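Side-chain contacts in ATP phosphoribosyltransferase regulatory subunit (Bacillus halodurans, PDB 3OD1), which is probably required, together with the HisG subunit, for the first step of histidine biosynthesis and may allow histidine to feedback-regulate ATP phosphoribosyltransferase activity: residues E52-V57 / I63-L68; P88-V93 / S305-P310. All blocks are in the same frame, centred on the assembly; numbering follows the deposited sequence.

Contact 1: residues E52-V57 / I63-L68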
ATOM      1  N   GLU B  52     -13.235  -0.446  -8.399  1.00 29.33           N
ATOM      2  CA  GLU B  52     -13.549  -0.852  -9.769  1.00 31.42           C
ATOM      3  C   GLU B  52     -15.070  -0.891  -9.899  1.00 30.45           C
ATOM      4  O   GLU B  52     -15.786  -0.937  -8.891  1.00 35.06           O
ATOM      5  CB  GLU B  52     -12.947  -2.231 -10.096  1.00 32.89           C
ATOM      6  CG  GLU B  52     -11.426  -2.339  -9.930  1.00 32.34           C
ATOM      7  CD  GLU B  52     -10.650  -1.976 -11.189  1.00 35.79           C
ATOM      8  OE1 GLU B  52     -11.274  -1.573 -12.190  1.00 37.50           O
ATOM      9  OE2 GLU B  52      -9.412  -2.092 -11.179  1.00 36.79           O
ATOM     10  N   TYR B  53     -15.576  -0.838 -11.131  1.00 33.44           N
ATOM     11  CA  TYR B  53     -17.006  -1.036 -11.360  1.00 33.80           C
ATOM     12  C   TYR B  53     -17.412  -2.460 -11.043  1.00 37.76           C
ATOM     13  O   TYR B  53     -16.708  -3.409 -11.382  1.00 40.64           O
ATOM     14  CB  TYR B  53     -17.380  -0.746 -12.814  1.00 33.67           C
ATOM     15  CG  TYR B  53     -17.478   0.716 -13.136  1.00 33.74           C
ATOM     16  CD1 TYR B  53     -18.458   1.514 -12.563  1.00 37.54           C
ATOM     17  CD2 TYR B  53     -16.582   1.306 -14.028  1.00 35.55           C
ATOM     18  CE1 TYR B  53     -18.537   2.874 -12.873  1.00 38.86           C
ATOM     19  CE2 TYR B  53     -16.656   2.641 -14.343  1.00 34.18           C
ATOM     20  CZ  TYR B  53     -17.630   3.422 -13.765  1.00 41.44           C
ATOM     21  OH  TYR B  53     -17.684   4.754 -14.097  1.00 48.85           O
ATOM     22  N   TYR B  54     -18.559  -2.614 -10.397  1.00 33.87           N
ATOM     23  CA  TYR B  54     -19.092  -3.940 -10.121  1.00 37.57           C
ATOM     24  C   TYR B  54     -19.455  -4.699 -11.402  1.00 40.76           C
ATOM     25  O   TYR B  54     -19.112  -5.875 -11.562  1.00 36.22           O
ATOM     26  CB  TYR B  54     -20.323  -3.826  -9.228  1.00 42.42           C
ATOM     27  CG  TYR B  54     -21.140  -5.086  -9.153  1.00 41.85           C
ATOM     28  CD1 TYR B  54     -20.633  -6.236  -8.564  1.00 39.30           C
ATOM     29  CD2 TYR B  54     -22.432  -5.125  -9.657  1.00 46.17           C
ATOM     30  CE1 TYR B  54     -21.391  -7.390  -8.484  1.00 40.12           C
ATOM     31  CE2 TYR B  54     -23.194  -6.272  -9.583  1.00 44.86           C
ATOM     32  CZ  TYR B  54     -22.671  -7.400  -9.002  1.00 49.49           C
ATOM     33  OH  TYR B  54     -23.432  -8.540  -8.930  1.00 52.16           O
ATOM     34  N   GLU B  55     -20.148  -4.017 -12.309  1.00 45.98           N
ATOM     35  CA  GLU B  55     -20.717  -4.681 -13.481  1.00 52.62           C
ATOM     36  C   GLU B  55     -19.653  -5.201 -14.443  1.00 50.06           C
ATOM     37  O   GLU B  55     -19.925  -6.080 -15.244  1.00 52.04           O
ATOM     38  CB  GLU B  55     -21.697  -3.756 -14.211  1.00 54.97           C
ATOM     39  CG  GLU B  55     -22.983  -3.492 -13.442  1.00 62.42           C
ATOM     40  CD  GLU B  55     -23.786  -4.761 -13.153  1.00 74.95           C
ATOM     41  OE1 GLU B  55     -23.483  -5.824 -13.744  1.00 80.36           O
ATOM     42  OE2 GLU B  55     -24.725  -4.690 -12.329  1.00 75.92           O
ATOM     43  N   THR B  56     -18.444  -4.660 -14.356  1.00 48.07           N
ATOM     44  CA  THR B  56     -17.353  -5.108 -15.214  1.00 46.94           C
ATOM     45  C   THR B  56     -16.358  -6.001 -14.462  1.00 44.28           C
ATOM     46  O   THR B  56     -16.443  -7.225 -14.522  1.00 42.89           O
ATOM     47  CB  THR B  56     -16.627  -3.913 -15.866  1.00 48.25           C
ATOM     48  OG1 THR B  56     -16.100  -3.047 -14.849  1.00 40.83           O
ATOM     49  CG2 THR B  56     -17.599  -3.122 -16.754  1.00 43.38           C
ATOM     50  N   VAL B  57     -15.425  -5.382 -13.744  1.00 39.18           N
ATOM     51  CA  VAL B  57     -14.418  -6.118 -12.988  1.00 37.41           C
ATOM     52  C   VAL B  57     -15.037  -6.943 -11.859  1.00 32.65           C
ATOM     53  O   VAL B  57     -14.675  -8.105 -11.649  1.00 36.48           O
ATOM     54  CB  VAL B  57     -13.360  -5.144 -12.419  1.00 39.44           C
ATOM     55  CG1 VAL B  57     -12.439  -5.850 -11.435  1.00 36.09           C
ATOM     56  CG2 VAL B  57     -12.586  -4.489 -13.562  1.00 44.85           C
ATOM     57  N   ILE B  63     -13.682 -14.049  -7.191  1.00 36.52           N
ATOM     58  CA  ILE B  63     -14.346 -13.903  -5.898  1.00 41.88           C
ATOM     59  C   ILE B  63     -15.855 -13.959  -6.077  1.00 35.55           C
ATOM     60  O   ILE B  63     -16.404 -13.286  -6.947  1.00 34.83           O
ATOM     61  CB  ILE B  63     -13.935 -12.574  -5.217  1.00 34.10           C
ATOM     62  CG1 ILE B  63     -12.413 -12.456  -5.226  1.00 32.18           C
ATOM     63  CG2 ILE B  63     -14.456 -12.512  -3.788  1.00 36.44           C
ATOM     64  CD1 ILE B  63     -11.703 -13.691  -4.699  1.00 35.61           C
ATOM     65  N   LEU B  64     -16.519 -14.774  -5.263  1.00 34.95           N
ATOM     66  CA  LEU B  64     -17.960 -14.996  -5.412  1.00 39.47           C
ATOM     67  C   LEU B  64     -18.716 -13.722  -5.124  1.00 43.73           C
ATOM     68  O   LEU B  64     -18.299 -12.921  -4.290  1.00 39.82           O
ATOM     69  CB  LEU B  64     -18.436 -16.105  -4.473  1.00 42.66           C
ATOM     70  CG  LEU B  64     -18.461 -17.523  -5.047  1.00 56.88           C
ATOM     71  CD1 LEU B  64     -17.471 -17.677  -6.196  1.00 59.03           C
ATOM     72  CD2 LEU B  64     -18.217 -18.544  -3.948  1.00 59.13           C
ATOM     73  N   ASP B  65     -19.830 -13.533  -5.816  1.00 40.35           N
ATOM     74  CA  ASP B  65     -20.591 -12.301  -5.708  1.00 44.40           C
ATOM     75  C   ASP B  65     -20.914 -11.930  -4.254  1.00 43.72           C
ATOM     76  O   ASP B  65     -20.838 -10.767  -3.867  1.00 40.68           O
ATOM     77  CB  ASP B  65     -21.870 -12.410  -6.528  1.00 42.25           C
ATOM     78  CG  ASP B  65     -22.550 -11.075  -6.717  1.00 43.58           C
ATOM     79  OD1 ASP B  65     -22.186 -10.335  -7.660  1.00 44.71           O
ATOM     80  OD2 ASP B  65     -23.456 -10.767  -5.919  1.00 46.89           O
ATOM     81  N   GLN B  66     -21.272 -12.926  -3.455  1.00 43.22           N
ATOM     82  CA  GLN B  66     -21.662 -12.693  -2.074  1.00 47.49           C
ATOM     83  C   GLN B  66     -20.477 -12.212  -1.230  1.00 45.76           C
ATOM     84  O   GLN B  66     -20.662 -11.608  -0.169  1.00 48.79           O
ATOM     85  CB  GLN B  66     -22.261 -13.970  -1.485  1.00 57.89           C
ATOM     86  CG  GLN B  66     -22.919 -13.808  -0.131  1.00 73.03           C
ATOM     87  CD  GLN B  66     -23.694 -15.051   0.289  1.00 89.71           C
ATOM     88  OE1 GLN B  66     -24.053 -15.888  -0.544  1.00 92.50           O
ATOM     89  NE2 GLN B  66     -23.961 -15.174   1.586  1.00 96.08           N
ATOM     90  N   GLN B  67     -19.265 -12.472  -1.705  1.00 36.04           N
ATOM     91  CA  GLN B  67     -18.049 -12.068  -0.989  1.00 39.37           C
ATOM     92  C   GLN B  67     -17.513 -10.701  -1.422  1.00 37.47           C
ATOM     93  O   GLN B  67     -16.506 -10.237  -0.893  1.00 38.52           O
ATOM     94  CB  GLN B  67     -16.947 -13.113  -1.177  1.00 44.86           C
ATOM     95  CG  GLN B  67     -17.102 -14.352  -0.320  1.00 55.44           C
ATOM     96  CD  GLN B  67     -16.977 -14.042   1.155  1.00 77.18           C
ATOM     97  OE1 GLN B  67     -15.945 -13.539   1.613  1.00 85.41           O
ATOM     98  NE2 GLN B  67     -18.028 -14.338   1.914  1.00 82.73           N
ATOM     99  N   LEU B  68     -18.160 -10.060  -2.391  1.00 33.31           N
ATOM    100  CA  LEU B  68     -17.658  -8.775  -2.871  1.00 36.29           C
ATOM    101  C   LEU B  68     -18.046  -7.660  -1.917  1.00 39.94           C
ATOM    102  O   LEU B  68     -19.166  -7.661  -1.391  1.00 37.08           O
ATOM    103  CB  LEU B  68     -18.200  -8.465  -4.265  1.00 32.94           C
ATOM    104  CG  LEU B  68     -17.807  -9.436  -5.381  1.00 33.70           C
ATOM    105  CD1 LEU B  68     -18.616  -9.149  -6.624  1.00 32.12           C
ATOM    106  CD2 LEU B  68     -16.315  -9.321  -5.669  1.00 40.55           C
TER

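Contact 2: residues P88-V93 / S305-P310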
ATOM      1  N   PRO B  88      -8.357  -6.786 -12.191  1.00 33.79           N
ATOM      2  CA  PRO B  88      -7.843  -5.449 -12.514  1.00 33.89           C
ATOM      3  C   PRO B  88      -6.635  -5.517 -13.445  1.00 34.06           C
ATOM      4  O   PRO B  88      -6.531  -4.693 -14.346  1.00 34.69           O
ATOM      5  CB  PRO B  88      -7.477  -4.867 -11.138  1.00 31.45           C
ATOM      6  CG  PRO B  88      -8.482  -5.527 -10.208  1.00 30.40           C
ATOM      7  CD  PRO B  88      -8.606  -6.948 -10.744  1.00 27.05           C
ATOM      8  N   ILE B  89      -5.753  -6.495 -13.264  1.00 32.85           N
ATOM      9  CA  ILE B  89      -4.604  -6.584 -14.159  1.00 30.71           C
ATOM     10  C   ILE B  89      -5.056  -6.950 -15.585  1.00 32.06           C
ATOM     11  O   ILE B  89      -4.508  -6.451 -16.560  1.00 33.52           O
ATOM     12  CB  ILE B  89      -3.523  -7.538 -13.619  1.00 35.44           C
ATOM     13  CG1 ILE B  89      -2.760  -6.843 -12.481  1.00 33.94           C
ATOM     14  CG2 ILE B  89      -2.571  -7.958 -14.737  1.00 36.74           C
ATOM     15  CD1 ILE B  89      -1.818  -7.743 -11.733  1.00 33.27           C
ATOM     16  N   ALA B  90      -6.078  -7.790 -15.698  1.00 28.56           N
ATOM     17  CA  ALA B  90      -6.613  -8.124 -17.017  1.00 32.53           C
ATOM     18  C   ALA B  90      -7.141  -6.865 -17.711  1.00 36.57           C
ATOM     19  O   ALA B  90      -6.893  -6.650 -18.904  1.00 34.17           O
ATOM     20  CB  ALA B  90      -7.703  -9.184 -16.909  1.00 28.66           C
ATOM     21  N   ARG B  91      -7.862  -6.033 -16.962  1.00 29.88           N
ATOM     22  CA  ARG B  91      -8.347  -4.759 -17.500  1.00 32.56           C
ATOM     23  C   ARG B  91      -7.185  -3.896 -17.977  1.00 34.38           C
ATOM     24  O   ARG B  91      -7.224  -3.311 -19.058  1.00 35.29           O
ATOM     25  CB  ARG B  91      -9.184  -3.978 -16.470  1.00 34.67           C
ATOM     26  CG  ARG B  91      -9.702  -2.614 -17.014  1.00 35.54           C
ATOM     27  CD  ARG B  91     -10.489  -1.796 -15.972  1.00 38.06           C
ATOM     28  NE  ARG B  91      -9.766  -1.660 -14.704  1.00 34.90           N
ATOM     29  CZ  ARG B  91      -8.573  -1.085 -14.564  1.00 37.68           C
ATOM     30  NH1 ARG B  91      -7.948  -0.567 -15.614  1.00 33.92           N
ATOM     31  NH2 ARG B  91      -7.996  -1.038 -13.365  1.00 33.17           N
ATOM     32  N   LEU B  92      -6.148  -3.820 -17.154  1.00 32.99           N
ATOM     33  CA  LEU B  92      -4.993  -2.982 -17.442  1.00 36.78           C
ATOM     34  C   LEU B  92      -4.349  -3.454 -18.733  1.00 41.19           C
ATOM     35  O   LEU B  92      -4.059  -2.655 -19.629  1.00 46.92           O
ATOM     36  CB  LEU B  92      -4.006  -3.090 -16.279  1.00 43.23           C
ATOM     37  CG  LEU B  92      -3.062  -1.945 -15.938  1.00 50.07           C
ATOM     38  CD1 LEU B  92      -2.177  -2.362 -14.787  1.00 43.42           C
ATOM     39  CD2 LEU B  92      -2.225  -1.594 -17.142  1.00 60.68           C
ATOM     40  N   VAL B  93      -4.144  -4.766 -18.822  1.00 34.60           N
ATOM     41  CA  VAL B  93      -3.514  -5.403 -19.972  1.00 37.86           C
ATOM     42  C   VAL B  93      -4.255  -5.153 -21.283  1.00 41.63           C
ATOM     43  O   VAL B  93      -3.616  -4.929 -22.310  1.00 40.16           O
ATOM     44  CB  VAL B  93      -3.360  -6.926 -19.754  1.00 41.50           C
ATOM     45  CG1 VAL B  93      -2.907  -7.621 -21.042  1.00 35.11           C
ATOM     46  CG2 VAL B  93      -2.373  -7.190 -18.624  1.00 44.00           C
ATOM     47  N   SER B 305     -10.261 -12.813 -22.479  1.00 45.79           N
ATOM     48  CA  SER B 305     -11.259 -12.714 -23.544  1.00 44.81           C
ATOM     49  C   SER B 305     -12.406 -11.801 -23.146  1.00 44.34           C
ATOM     50  O   SER B 305     -12.959 -11.098 -23.985  1.00 41.33           O
ATOM     51  CB  SER B 305     -11.817 -14.090 -23.909  1.00 45.25           C
ATOM     52  OG  SER B 305     -10.826 -14.884 -24.530  1.00 56.85           O
ATOM     53  N   LYS B 306     -12.771 -11.825 -21.866  1.00 42.26           N
ATOM     54  CA  LYS B 306     -13.834 -10.960 -21.360  1.00 45.08           C
ATOM     55  C   LYS B 306     -13.470  -9.474 -21.408  1.00 46.06           C
ATOM     56  O   LYS B 306     -14.348  -8.621 -21.311  1.00 41.91           O
ATOM     57  CB  LYS B 306     -14.235 -11.371 -19.944  1.00 44.16           C
ATOM     58  CG  LYS B 306     -14.886 -12.732 -19.900  1.00 44.43           C
ATOM     59  CD  LYS B 306     -15.152 -13.194 -18.494  1.00 42.41           C
ATOM     60  CE  LYS B 306     -15.654 -14.636 -18.496  1.00 50.19           C
ATOM     61  NZ  LYS B 306     -15.997 -15.070 -17.107  1.00 55.46           N
ATOM     62  N   PHE B 307     -12.180  -9.173 -21.551  1.00 38.44           N
ATOM     63  CA  PHE B 307     -11.722  -7.794 -21.739  1.00 39.17           C
ATOM     64  C   PHE B 307     -11.328  -7.525 -23.184  1.00 45.90           C
ATOM     65  O   PHE B 307     -10.758  -6.477 -23.488  1.00 40.90           O
ATOM     66  CB  PHE B 307     -10.548  -7.473 -20.808  1.00 35.86           C
ATOM     67  CG  PHE B 307     -10.944  -7.404 -19.379  1.00 34.78           C
ATOM     68  CD1 PHE B 307     -11.399  -6.217 -18.837  1.00 38.64           C
ATOM     69  CD2 PHE B 307     -10.912  -8.540 -18.583  1.00 32.48           C
ATOM     70  CE1 PHE B 307     -11.789  -6.153 -17.510  1.00 40.13           C
ATOM     71  CE2 PHE B 307     -11.308  -8.490 -17.267  1.00 39.40           C
ATOM     72  CZ  PHE B 307     -11.746  -7.289 -16.727  1.00 43.39           C
ATOM     73  N   HIS B 308     -11.621  -8.497 -24.049  1.00 45.77           N
ATOM     74  CA  HIS B 308     -11.438  -8.381 -25.495  1.00 52.38           C
ATOM     75  C   HIS B 308      -9.988  -8.406 -25.953  1.00 47.15           C
ATOM     76  O   HIS B 308      -9.659  -7.905 -27.029  1.00 48.96           O
ATOM     77  CB  HIS B 308     -12.174  -7.154 -26.041  1.00 54.95           C
ATOM     78  CG  HIS B 308     -13.584  -7.049 -25.553  1.00 57.72           C
ATOM     79  ND1 HIS B 308     -14.019  -6.022 -24.742  1.00 58.21           N
ATOM     80  CD2 HIS B 308     -14.646  -7.871 -25.725  1.00 57.11           C
ATOM     81  CE1 HIS B 308     -15.296  -6.206 -24.453  1.00 58.24           C
ATOM     82  NE2 HIS B 308     -15.699  -7.321 -25.034  1.00 56.95           N
ATOM     83  N   ARG B 309      -9.124  -9.003 -25.140  1.00 47.33           N
ATOM     84  CA  ARG B 309      -7.760  -9.291 -25.577  1.00 51.22           C
ATOM     85  C   ARG B 309      -7.392 -10.732 -25.218  1.00 52.91           C
ATOM     86  O   ARG B 309      -6.503 -10.963 -24.384  1.00 45.83           O
ATOM     87  CB  ARG B 309      -6.746  -8.320 -24.967  1.00 40.00           C
ATOM     88  CG  ARG B 309      -5.407  -8.354 -25.708  1.00 46.14           C
ATOM     89  CD  ARG B 309      -4.332  -7.478 -25.070  1.00 47.47           C
ATOM     90  NE  ARG B 309      -3.037  -7.762 -25.678  1.00 45.46           N
ATOM     91  CZ  ARG B 309      -1.887  -7.189 -25.337  1.00 48.04           C
ATOM     92  NH1 ARG B 309      -1.846  -6.276 -24.380  1.00 50.79           N
ATOM     93  NH2 ARG B 309      -0.771  -7.536 -25.968  1.00 51.19           N
ATOM     94  N   PRO B 310      -8.071 -11.702 -25.857  1.00 42.16           N
ATOM     95  CA  PRO B 310      -7.951 -13.112 -25.464  1.00 40.49           C
ATOM     96  C   PRO B 310      -6.500 -13.508 -25.292  1.00 40.97           C
ATOM     97  O   PRO B 310      -5.656 -13.154 -26.122  1.00 36.71           O
ATOM     98  CB  PRO B 310      -8.545 -13.868 -26.659  1.00 41.18           C
ATOM     99  CG  PRO B 310      -9.467 -12.895 -27.308  1.00 42.24           C
ATOM    100  CD  PRO B 310      -8.859 -11.531 -27.092  1.00 44.06           C
TER

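Contact 1: residues E52-V57 / I63-L68
Y54 and D65 meet through a hydrogen bond of phenol to carboxylate, with Y54 OH donating to D65 OD1 at 2.5 Å. The hydroxyl reaches the syn side of OD1 and sits 19° out of the carboxylate plane. Ring and carboxylate planes are turned 65° apart, and OD1 also lies close to the rim of the ring, 3.2 Å from Y54 CE1 and near the ring plane. Y54 leaves its backbone with CG anti to N (chi1 166°), and D65 does likewise, which brings the ends of two groups together although their CB atoms do not face each other.

Apolar contact is confined to the same ring edge. L68, whose CB does point across, puts methyl CD1 3.8 Å from Y54 CE1 and 4.0 Å from Y54 CD1, close to the ring plane, so the ring is touched along one flank by a methyl and a carboxylate oxygen.

Further polar links come from strand 69-72, where K70 makes a salt bridge to D65 OD2 and a weak hydrogen bond to Y54 OH. Within 63-68, L68 N bonds to D65 O at 3.1 Å. Y54 also packs on T78 and V80 of strand 78-81. In this histidyl-tRNA synthetase-like region the contact spans the helix-and-turn connection from strand 51-53 to strand 69-72, the outer strands of a three-stranded antiparallel sheet. The short phenol bond and the lysine charge together would probably favour an ionised D65, its two oxygens shared between tyrosine and lysine.

Contact 2: residues P88-V93 / S305-P310
A Schellman motif ends helix 303-306, with H308, at positive phi, as its C-prime residue; F307 and R309, on either side of H308 in sequence, pack on helix 86-94 in the synthetase-like domain. The ring of F307 lies with one face against the helix backbone, R91 N being 3.9 Å above its plane and over its centre. A90 and R91 supply the side-chain contacts to the ring: A90 CB is 3.7 Å from F307 CD2, while R91 CB comes within 3.5 Å of F307 CE1. Beyond CG the R91 chain bends away at chi3, and its guanidinium, 80° from the plane of the ring, forms salt bridges with E52 and with D18 of the second subunit. M9 of that subunit also packs on F307.

R309 works at the other end of the contact. Its chain is extended from CG to NE and carries the guanidinium to the C-terminal part of helix 86-94. NH2 bonds to R100 O, and a cation-pi contact with Y102 helps fix the group. R309 NH1 gives a hydrogen bond of 3.0 Å to V93 O, with an N-H...O angle of 148°; the oxygen lies in the guanidinium plane, whereas the donor stands 36° out of the carbonyl plane.

How the contacts relate
From the N terminus, strand 51-53 runs into helix 54-60, and contact 1 closes a short loop when the chain turns back at 63-68. The chain then forms strands 69-72 and 78-81 and enters helix 86-94, where contact 2 opens; it closes over two hundred residues later, at the end of helix 303-306. The two loops are therefore in series, neither nested nor crossed. Their centres lie about 15 Å apart and they meet directly: E52 OE2 is 2.8 Å from R91 NH2 in a salt bridge, and V57 packs on P88. Together they join the small three-stranded sheet, through helix 86-94, to the late part of the synthetase-like domain, and both touch the second subunit.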